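Local coordinates for protein mannose-6-phosphate isomerase (Bacillus subtilis, PDB 1QWR) that probably interconverts D-mannose 6-phosphate and D-fructose 6-phosphate, as a type 1 phosphomannose isomerase with one zinc ion per subunit, at residues Thr5-Phe10 / Leu282-Lys287; Ile98-Asp103 / Ala193-Tyr198; Tyr134-Arg139 / Gly173-Leu178. All coordinates share one frame; numbering follows the deposited sequence.

Contact 1 (Thr5-Phe10 / Leu282-Lys287)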
loop_
_atom_site.group_PDB
_atom_site.type_symbol
_atom_site.label_atom_id
_atom_site.label_comp_id
_atom_site.label_asym_id
_atom_site.label_seq_id
_atom_site.Cartn_x
_atom_site.Cartn_y
_atom_site.Cartn_z
ATOM N N THR A 5 -21.821 -11.568 -1.763
ATOM C CA THR A 5 -21.244 -12.901 -2.106
ATOM C C THR A 5 -20.634 -13.586 -0.891
ATOM O O THR A 5 -20.397 -12.958 0.143
ATOM C CB THR A 5 -20.180 -12.795 -3.211
ATOM O OG1 THR A 5 -19.343 -11.656 -2.969
ATOM C CG2 THR A 5 -20.846 -12.690 -4.586
ATOM N N GLN A 6 -20.361 -14.876 -1.039
ATOM C CA GLN A 6 -19.863 -15.676 0.066
ATOM C C GLN A 6 -18.637 -16.519 -0.240
ATOM O O GLN A 6 -18.532 -17.656 0.230
ATOM C CB GLN A 6 -20.985 -16.596 0.553
ATOM C CG GLN A 6 -22.224 -15.860 1.013
ATOM C CD GLN A 6 -23.320 -16.801 1.491
ATOM O OE1 GLN A 6 -24.323 -16.365 2.061
ATOM N NE2 GLN A 6 -23.134 -18.096 1.256
ATOM N N SER A 7 -17.713 -15.990 -1.032
ATOM C CA SER A 7 -16.504 -16.738 -1.342
ATOM C C SER A 7 -15.385 -15.746 -1.627
ATOM O O SER A 7 -15.638 -14.609 -2.080
ATOM C CB SER A 7 -16.732 -17.672 -2.532
ATOM O OG SER A 7 -17.061 -16.934 -3.683
ATOM N N PRO A 8 -14.136 -16.155 -1.363
ATOM C CA PRO A 8 -12.966 -15.292 -1.581
ATOM C C PRO A 8 -12.884 -14.795 -3.014
ATOM O O PRO A 8 -13.197 -15.543 -3.952
ATOM C CB PRO A 8 -11.792 -16.202 -1.210
ATOM C CG PRO A 8 -12.393 -17.109 -0.164
ATOM C CD PRO A 8 -13.740 -17.441 -0.762
ATOM N N ILE A 9 -12.459 -13.543 -3.193
ATOM C CA ILE A 9 -12.341 -12.977 -4.542
ATOM C C ILE A 9 -10.865 -12.689 -4.776
ATOM O O ILE A 9 -10.334 -11.733 -4.216
ATOM C CB ILE A 9 -13.161 -11.666 -4.654
ATOM C CG1 ILE A 9 -14.628 -11.954 -4.338
ATOM C CG2 ILE A 9 -12.991 -11.031 -6.053
ATOM C CD1 ILE A 9 -15.433 -10.692 -4.043
ATOM N N PHE A 10 -10.204 -13.507 -5.591
ATOM C CA PHE A 10 -8.782 -13.313 -5.846
ATOM C C PHE A 10 -8.585 -12.302 -6.956
ATOM O O PHE A 10 -9.409 -12.199 -7.871
ATOM C CB PHE A 10 -8.115 -14.646 -6.209
ATOM C CG PHE A 10 -7.933 -15.565 -5.030
ATOM C CD1 PHE A 10 -6.716 -15.618 -4.349
ATOM C CD2 PHE A 10 -8.995 -16.336 -4.570
ATOM C CE1 PHE A 10 -6.566 -16.427 -3.208
ATOM C CE2 PHE A 10 -8.860 -17.153 -3.430
ATOM C CZ PHE A 10 -7.641 -17.192 -2.750
ATOM N N LEU A 282 -7.256 -22.317 3.032
ATOM C CA LEU A 282 -8.410 -21.622 3.589
ATOM C C LEU A 282 -9.616 -22.545 3.388
ATOM O O LEU A 282 -9.898 -22.996 2.268
ATOM C CB LEU A 282 -8.626 -20.284 2.861
ATOM C CG LEU A 282 -9.687 -19.353 3.458
ATOM C CD1 LEU A 282 -9.430 -17.932 2.974
ATOM C CD2 LEU A 282 -11.064 -19.809 3.039
ATOM N N LYS A 283 -10.321 -22.835 4.476
ATOM C CA LYS A 283 -11.485 -23.709 4.395
ATOM C C LYS A 283 -12.711 -23.020 4.961
ATOM O O LYS A 283 -12.635 -22.333 5.977
ATOM C CB LYS A 283 -11.218 -25.005 5.161
ATOM C CG LYS A 283 -9.932 -25.676 4.719
ATOM C CD LYS A 283 -9.985 -27.183 4.887
ATOM C CE LYS A 283 -9.927 -27.592 6.339
ATOM N NZ LYS A 283 -9.866 -29.081 6.440
ATOM N N TYR A 284 -13.838 -23.182 4.284
ATOM C CA TYR A 284 -15.095 -22.595 4.749
ATOM C C TYR A 284 -16.226 -23.439 4.177
ATOM O O TYR A 284 -16.203 -23.827 2.997
ATOM C CB TYR A 284 -15.221 -21.138 4.299
ATOM C CG TYR A 284 -15.328 -20.947 2.818
ATOM C CD1 TYR A 284 -16.566 -20.728 2.210
ATOM C CD2 TYR A 284 -14.194 -20.973 2.020
ATOM C CE1 TYR A 284 -16.660 -20.533 0.825
ATOM C CE2 TYR A 284 -14.273 -20.790 0.647
ATOM C CZ TYR A 284 -15.511 -20.571 0.052
ATOM O OH TYR A 284 -15.582 -20.432 -1.320
ATOM N N GLU A 285 -17.209 -23.722 5.026
ATOM C CA GLU A 285 -18.326 -24.570 4.646
ATOM C C GLU A 285 -17.699 -25.833 4.047
ATOM O O GLU A 285 -16.772 -26.382 4.640
ATOM C CB GLU A 285 -19.243 -23.834 3.660
ATOM C CG GLU A 285 -19.733 -22.506 4.242
ATOM C CD GLU A 285 -21.000 -21.986 3.598
ATOM O OE1 GLU A 285 -21.065 -21.933 2.347
ATOM O OE2 GLU A 285 -21.927 -21.618 4.352
ATOM N N ASP A 286 -18.164 -26.296 2.894
ATOM C CA ASP A 286 -17.574 -27.500 2.313
ATOM C C ASP A 286 -16.543 -27.188 1.234
ATOM O O ASP A 286 -16.212 -28.053 0.416
ATOM C CB ASP A 286 -18.661 -28.408 1.713
ATOM C CG ASP A 286 -19.697 -28.841 2.736
ATOM O OD1 ASP A 286 -19.323 -29.054 3.913
ATOM O OD2 ASP A 286 -20.888 -28.983 2.362
ATOM N N LYS A 287 -16.026 -25.963 1.233
ATOM C CA LYS A 287 -15.061 -25.555 0.219
ATOM C C LYS A 287 -13.627 -25.412 0.736
ATOM O O LYS A 287 -13.391 -25.250 1.933
ATOM C CB LYS A 287 -15.541 -24.251 -0.433
ATOM C CG LYS A 287 -16.905 -24.395 -1.130
ATOM C CD LYS A 287 -17.449 -23.066 -1.650
ATOM C CE LYS A 287 -16.670 -22.566 -2.872
ATOM N NZ LYS A 287 -17.172 -21.251 -3.380
#

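Contact 2 (Ile98-Asp103 / Ala193-Tyr198). With ZN (zinc ion), chain E; SO4 (sulfate ion), chain C.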
loop_
_atom_site.group_PDB
_atom_site.type_symbol
_atom_site.label_atom_id
_atom_site.label_comp_id
_atom_site.label_asym_id
_atom_site.label_seq_id
_atom_site.Cartn_x
_atom_site.Cartn_y
_atom_site.Cartn_z
ATOM N N ILE A 98 11.569 12.261 -3.653
ATOM C CA ILE A 98 11.159 12.896 -2.394
ATOM C C ILE A 98 9.826 13.511 -2.801
ATOM O O ILE A 98 9.741 14.210 -3.828
ATOM C CB ILE A 98 12.173 13.970 -1.945
ATOM C CG1 ILE A 98 13.508 13.296 -1.610
ATOM C CG2 ILE A 98 11.658 14.696 -0.726
ATOM C CD1 ILE A 98 14.579 14.234 -1.117
ATOM N N LYS A 99 8.784 13.245 -2.018
ATOM C CA LYS A 99 7.460 13.693 -2.414
ATOM C C LYS A 99 6.487 13.936 -1.276
ATOM O O LYS A 99 6.787 13.665 -0.114
ATOM C CB LYS A 99 6.874 12.615 -3.344
ATOM C CG LYS A 99 6.948 11.196 -2.746
ATOM C CD LYS A 99 6.698 10.135 -3.817
ATOM C CE LYS A 99 7.014 8.735 -3.311
ATOM N NZ LYS A 99 8.390 8.292 -3.665
ATOM N N VAL A 100 5.311 14.443 -1.648
ATOM C CA VAL A 100 4.217 14.685 -0.714
ATOM C C VAL A 100 2.910 14.345 -1.444
ATOM O O VAL A 100 2.783 14.590 -2.653
ATOM C CB VAL A 100 4.163 16.167 -0.249
ATOM C CG1 VAL A 100 4.154 17.086 -1.445
ATOM C CG2 VAL A 100 2.910 16.413 0.585
ATOM N N HIS A 101 1.944 13.781 -0.718
ATOM C CA HIS A 101 0.647 13.452 -1.301
ATOM C C HIS A 101 -0.358 14.410 -0.709
ATOM O O HIS A 101 -0.322 14.682 0.484
ATOM C CB HIS A 101 0.205 12.019 -0.938
ATOM C CG HIS A 101 1.128 10.966 -1.440
ATOM N ND1 HIS A 101 1.351 10.758 -2.784
ATOM C CD2 HIS A 101 1.864 10.033 -0.783
ATOM C CE1 HIS A 101 2.186 9.743 -2.934
ATOM N NE2 HIS A 101 2.509 9.288 -1.738
ATOM N N PRO A 102 -1.267 14.937 -1.539
ATOM C CA PRO A 102 -2.271 15.867 -1.027
ATOM C C PRO A 102 -3.381 15.135 -0.285
ATOM O O PRO A 102 -3.528 13.903 -0.404
ATOM C CB PRO A 102 -2.791 16.535 -2.288
ATOM C CG PRO A 102 -2.748 15.405 -3.285
ATOM C CD PRO A 102 -1.383 14.789 -3.007
ATOM N N ASP A 103 -4.165 15.902 0.477
ATOM C CA ASP A 103 -5.288 15.340 1.207
ATOM C C ASP A 103 -6.479 15.337 0.250
ATOM O O ASP A 103 -6.346 15.784 -0.894
ATOM C CB ASP A 103 -5.566 16.161 2.489
ATOM C CG ASP A 103 -6.138 17.551 2.212
ATOM O OD1 ASP A 103 -6.076 18.029 1.072
ATOM O OD2 ASP A 103 -6.652 18.169 3.165
ATOM N N ALA A 193 -2.249 10.542 -6.764
ATOM C CA ALA A 193 -1.840 11.944 -6.600
ATOM C C ALA A 193 -0.506 12.087 -5.874
ATOM O O ALA A 193 -0.404 11.883 -4.648
ATOM C CB ALA A 193 -2.919 12.703 -5.872
ATOM N N THR A 194 0.520 12.459 -6.641
ATOM C CA THR A 194 1.867 12.600 -6.103
ATOM C C THR A 194 2.572 13.857 -6.588
ATOM O O THR A 194 2.615 14.112 -7.782
ATOM C CB THR A 194 2.732 11.403 -6.517
ATOM O OG1 THR A 194 2.157 10.207 -5.985
ATOM C CG2 THR A 194 4.167 11.565 -6.003
ATOM N N TYR A 195 3.134 14.620 -5.656
ATOM C CA TYR A 195 3.863 15.839 -5.994
ATOM C C TYR A 195 5.326 15.621 -5.613
ATOM O O TYR A 195 5.660 15.535 -4.429
ATOM C CB TYR A 195 3.283 17.049 -5.235
ATOM C CG TYR A 195 1.799 17.289 -5.495
ATOM C CD1 TYR A 195 1.251 17.104 -6.770
ATOM C CD2 TYR A 195 0.951 17.717 -4.470
ATOM C CE1 TYR A 195 -0.108 17.340 -7.008
ATOM C CE2 TYR A 195 -0.399 17.956 -4.697
ATOM C CZ TYR A 195 -0.924 17.765 -5.965
ATOM O OH TYR A 195 -2.260 17.996 -6.190
ATOM N N ARG A 196 6.196 15.514 -6.618
ATOM C CA ARG A 196 7.617 15.289 -6.367
ATOM C C ARG A 196 8.368 16.598 -6.214
ATOM O O ARG A 196 8.086 17.553 -6.938
ATOM C CB ARG A 196 8.270 14.559 -7.534
ATOM C CG ARG A 196 7.600 13.291 -7.929
ATOM C CD ARG A 196 8.517 12.478 -8.833
ATOM N NE ARG A 196 7.831 11.283 -9.301
ATOM C CZ ARG A 196 7.135 11.224 -10.423
ATOM N NH1 ARG A 196 7.036 12.289 -11.203
ATOM N NH2 ARG A 196 6.531 10.097 -10.759
ATOM N N VAL A 197 9.320 16.638 -5.291
ATOM C CA VAL A 197 10.116 17.844 -5.131
ATOM C C VAL A 197 11.542 17.570 -5.598
ATOM O O VAL A 197 12.260 18.490 -5.977
ATOM C CB VAL A 197 10.139 18.356 -3.663
ATOM C CG1 VAL A 197 8.702 18.549 -3.159
ATOM C CG2 VAL A 197 10.894 17.408 -2.759
ATOM N N TYR A 198 11.943 16.301 -5.596
ATOM C CA TYR A 198 13.301 15.932 -6.004
ATOM C C TYR A 198 13.385 14.475 -6.430
ATOM O O TYR A 198 12.842 13.596 -5.753
ATOM C CB TYR A 198 14.272 16.166 -4.847
ATOM C CG TYR A 198 15.723 15.960 -5.218
ATOM C CD1 TYR A 198 16.258 16.565 -6.351
ATOM C CD2 TYR A 198 16.567 15.188 -4.416
ATOM C CE1 TYR A 198 17.611 16.409 -6.686
ATOM C CE2 TYR A 198 17.921 15.031 -4.741
ATOM C CZ TYR A 198 18.430 15.644 -5.879
ATOM O OH TYR A 198 19.755 15.474 -6.221
HETATM ZN ZN ZN E . 4.317 7.660 -1.137
HETATM S S SO4 C . 7.861 7.730 -7.155
HETATM O O1 SO4 C . 9.222 8.212 -6.812
HETATM O O2 SO4 C . 7.923 6.822 -8.305
HETATM O O3 SO4 C . 6.979 8.870 -7.449
HETATM O O4 SO4 C . 7.321 6.993 -5.996
HETATM O O HOH W 1 2.588 6.294 -2.512
#

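Contact 3 (Tyr134-Arg139 / Gly173-Leu178). With ZN (zinc ion), chain E.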
loop_
_atom_site.group_PDB
_atom_site.type_symbol
_atom_site.label_atom_id
_atom_site.label_comp_id
_atom_site.label_asym_id
_atom_site.label_seq_id
_atom_site.Cartn_x
_atom_site.Cartn_y
_atom_site.Cartn_z
ATOM N N TYR A 134 11.282 10.743 6.217
ATOM C CA TYR A 134 9.968 10.986 6.806
ATOM C C TYR A 134 9.969 12.294 7.599
ATOM O O TYR A 134 10.519 12.350 8.708
ATOM C CB TYR A 134 9.613 9.833 7.758
ATOM C CG TYR A 134 8.202 9.854 8.307
ATOM C CD1 TYR A 134 7.205 9.042 7.759
ATOM C CD2 TYR A 134 7.866 10.650 9.405
ATOM C CE1 TYR A 134 5.919 9.023 8.294
ATOM C CE2 TYR A 134 6.583 10.637 9.952
ATOM C CZ TYR A 134 5.615 9.819 9.392
ATOM O OH TYR A 134 4.360 9.786 9.934
ATOM N N GLY A 135 9.337 13.322 7.042
ATOM C CA GLY A 135 9.270 14.605 7.716
ATOM C C GLY A 135 10.421 15.518 7.338
ATOM O O GLY A 135 11.308 15.127 6.573
ATOM N N HIS A 136 10.417 16.727 7.901
ATOM C CA HIS A 136 11.450 17.712 7.596
ATOM C C HIS A 136 11.626 18.692 8.751
ATOM O O HIS A 136 10.872 18.670 9.719
ATOM C CB HIS A 136 11.070 18.486 6.342
ATOM C CG HIS A 136 9.848 19.327 6.522
ATOM N ND1 HIS A 136 8.572 18.843 6.318
ATOM C CD2 HIS A 136 9.705 20.593 6.977
ATOM C CE1 HIS A 136 7.696 19.777 6.646
ATOM N NE2 HIS A 136 8.358 20.846 7.051
ATOM N N THR A 137 12.607 19.577 8.627
ATOM C CA THR A 137 12.895 20.530 9.700
ATOM C C THR A 137 12.415 21.963 9.479
ATOM O O THR A 137 12.572 22.808 10.371
ATOM C CB THR A 137 14.411 20.615 9.949
ATOM O OG1 THR A 137 15.058 21.001 8.732
ATOM C CG2 THR A 137 14.954 19.272 10.412
ATOM N N ALA A 138 11.853 22.246 8.310
ATOM C CA ALA A 138 11.393 23.604 8.009
ATOM C C ALA A 138 10.298 24.061 8.953
ATOM O O ALA A 138 9.359 23.326 9.244
ATOM C CB ALA A 138 10.928 23.692 6.575
ATOM N N ARG A 139 10.421 25.297 9.427
ATOM C CA ARG A 139 9.471 25.861 10.376
ATOM C C ARG A 139 8.391 26.707 9.718
ATOM O O ARG A 139 7.388 27.058 10.353
ATOM C CB ARG A 139 10.236 26.690 11.415
ATOM C CG ARG A 139 11.258 25.875 12.215
ATOM C CD ARG A 139 12.123 26.774 13.103
ATOM N NE ARG A 139 13.044 27.597 12.321
ATOM C CZ ARG A 139 13.776 28.591 12.820
ATOM N NH1 ARG A 139 13.696 28.897 14.108
ATOM N NH2 ARG A 139 14.598 29.275 12.034
ATOM N N GLY A 173 0.195 15.007 3.247
ATOM C CA GLY A 173 0.838 16.245 3.673
ATOM C C GLY A 173 2.244 15.976 4.203
ATOM O O GLY A 173 3.004 16.908 4.489
ATOM N N THR A 174 2.599 14.700 4.350
ATOM C CA THR A 174 3.918 14.336 4.879
ATOM C C THR A 174 4.957 14.260 3.779
ATOM O O THR A 174 4.763 13.557 2.794
ATOM C CB THR A 174 3.883 12.951 5.585
ATOM O OG1 THR A 174 2.888 12.970 6.614
ATOM C CG2 THR A 174 5.237 12.605 6.192
ATOM N N LEU A 175 6.067 14.984 3.942
ATOM C CA LEU A 175 7.148 14.940 2.962
ATOM C C LEU A 175 7.847 13.626 3.249
ATOM O O LEU A 175 8.199 13.341 4.395
ATOM C CB LEU A 175 8.113 16.109 3.175
ATOM C CG LEU A 175 9.194 16.242 2.108
ATOM C CD1 LEU A 175 8.574 16.611 0.768
ATOM C CD2 LEU A 175 10.190 17.306 2.562
ATOM N N HIS A 176 8.052 12.811 2.222
ATOM C CA HIS A 176 8.660 11.511 2.461
ATOM C C HIS A 176 9.256 10.868 1.215
ATOM O O HIS A 176 9.174 11.405 0.108
ATOM C CB HIS A 176 7.606 10.549 3.001
ATOM C CG HIS A 176 6.520 10.254 2.010
ATOM N ND1 HIS A 176 5.506 11.145 1.726
ATOM C CD2 HIS A 176 6.349 9.214 1.163
ATOM C CE1 HIS A 176 4.766 10.667 0.746
ATOM N NE2 HIS A 176 5.257 9.499 0.385
ATOM N N ALA A 177 9.859 9.702 1.436
ATOM C CA ALA A 177 10.427 8.884 0.373
ATOM C C ALA A 177 10.933 7.563 0.938
ATOM O O ALA A 177 11.541 7.521 2.017
ATOM C CB ALA A 177 11.577 9.599 -0.316
ATOM N N LEU A 178 10.637 6.478 0.233
ATOM C CA LEU A 178 11.173 5.190 0.631
ATOM C C LEU A 178 12.578 5.207 0.010
ATOM O O LEU A 178 12.771 5.791 -1.068
ATOM C CB LEU A 178 10.349 4.049 0.025
ATOM C CG LEU A 178 9.002 3.746 0.684
ATOM C CD1 LEU A 178 8.231 2.743 -0.164
ATOM C CD2 LEU A 178 9.238 3.200 2.094
HETATM ZN ZN ZN E . 4.317 7.660 -1.137
HETATM O O HOH W 2 6.546 16.201 6.475
HETATM O O HOH W 1 2.588 6.294 -2.512
#

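Contact 1 (Thr5-Phe10 / Leu282-Lys287)
The tip of a beta hairpin in the C-terminal cupin domain meets the start of the modelled chain here, with the ring of Tyr284 set against Gln6, Ser7 and Pro8. Tyr284 and Pro8 approach from opposite directions, and the proline's CD lies 3.7 Å from CE2 of the tyrosine. Obliquely to the ring, CE1 of Tyr284 comes within 3.5 Å of the backbone O of Gln6. The phenol oxygen is near Ser7 CB, but its modelled position is doubtful. With chi1 at 65°, CG lies between the backbone N and the carbonyl carbon, and the ring reaches across to Ser7 and Pro8. The hairpin closes through a type II' turn from Tyr284 to Lys287, which brings Lys287 CB over one face of the ring, 3.7 Å above its plane and toward the rim. From there the lysine chain runs toward segment 5-10, bends at chi3 and places NZ 3.7 Å from Ser7 CB. Strands 278-284 and 287-292 are the arms of this hairpin, and Pro8 rests on Cys289 of the second arm as well as on Tyr284. Cut back to an alanine, Tyr284 would probably leave Pro8 CD without its aromatic neighbour and Lys287 CB without the ring it lies against. Farther in, Pro8 CG sits 4.4 Å from Leu282 CD1, a looser apolar contact, while Gln6 and Glu285 lie on the exposed side.

Contact 2 (Ile98-Asp103 / Ala193-Tyr198)
Two short antiparallel strands, 98-100 and 195-198, pair here with a classic beta bulge, in which Val197 and Tyr198 both face Ile98. Val100 and Tyr195 form the regular hydrogen-bonded pair, with Val100 N to Tyr195 O and Tyr195 N to Val100 O both at 3.0 Å. At the bulge, Ile98 N bonds to Tyr198 O while Ile98 O accepts from Val197 N. Packing is tightest there: the CG2 methyls of Ile98 and Val197 are 3.5 Å apart, closer than carbons usually come. At the other end Pro102 crosses Tyr195 at about a right angle, its CB 3.7 Å from CE2. Two helices cover this buried side, Trp153 of 153-156 against Ile98 and Val197, and Ala217 of 214-220 against Val100 and Tyr195, whose OH bonds Glu111.

The face carrying Lys99 and Arg196 is more open, and a sulfate, probably from the crystallisation liquor, is bound there. Lys99, bent at chi4 (-95°), gives NZ to sulfate O4 at 2.9 Å. Arg196, an active-site residue by similarity, stretches out from CG to NE, and NE reaches sulfate O3 at 3.2 Å with O3 near the guanidinium plane. Lys99 NZ also bonds Thr96 and Arg196 NH1 bonds Glu211 O, while Ser97, Trp20, Lys18 and Arg210 also bond the sulfate, consistent with a place for the substrate's phosphate. Zinc sits nearby on His101 NE2, at 2.5 Å. The ring's rotation is probably fixed by a bond at its edge: His101 ND1 donates to Ala193 O at 2.8 Å (156° at the hydrogen).

Contact 3 (Tyr134-Arg139 / Gly173-Leu178)
A threonine methyl stands almost squarely over an aromatic ring: Thr174 CG2 is 4.2 Å from the centroid of the Tyr134 ring and 9° off its normal, a CH-pi contact. With chi1 at -56°, the methyl lies opposite the threonine's backbone N, while OG1 turns aside to bond Pro171 O. The tyrosine hydroxyl bonds Tyr169 O. One backbone bond joins the two segments, from Gly135 N to Leu175 O at 2.9 Å and nearly straight at 169°; next to it Tyr134 and His176 face each other as an antiparallel non-hydrogen-bonded pair. Gly135 has a positive phi, at which a beta carbon would jam against the carbonyl O of the preceding residue. Farther along, His136 and Leu175 cross at about a right angle, with CB of the histidine 4.1 Å from CD2 of the leucine. A water accepts from Leu175 N at 2.9 Å and bonds His136 ND1 weakly. Thr174 also steadies the metal ligand: its carbonyl O accepts a bond from His176 ND1 at 2.7 Å; the oxygen lies in the imidazole plane, though the nitrogen stands above the carbonyl plane, while NE2 of that ring binds zinc at 2.6 Å. Strand 176-178 is an outer strand of a three-stranded antiparallel sheet, with 131-136 in the middle and 157-161 beyond it, and helix 153-156 packs Leu156 against His136.

How the contacts relate
Contacts 2 and 3 build one site from two sides. Their centres are 10 Å apart, and each gives the same zinc ion a histidine, with Glu119 as the third protein ligand and a shared water beside them. Backbone bonds probably stitch them together: Lys99 O to His176 N and His101 O to Gly173 N, both 2.8 Å. The two imidazoles also meet, His101 CD2 lying 3.3 Å from His176 CE1. Contact 1 is remote, its centre about 39 Å from that of contact 2 and 42 Å from that of contact 3, across the centre of the chain. In sequence, contact 3 falls between the segments of contact 2, and both fall between those of contact 1.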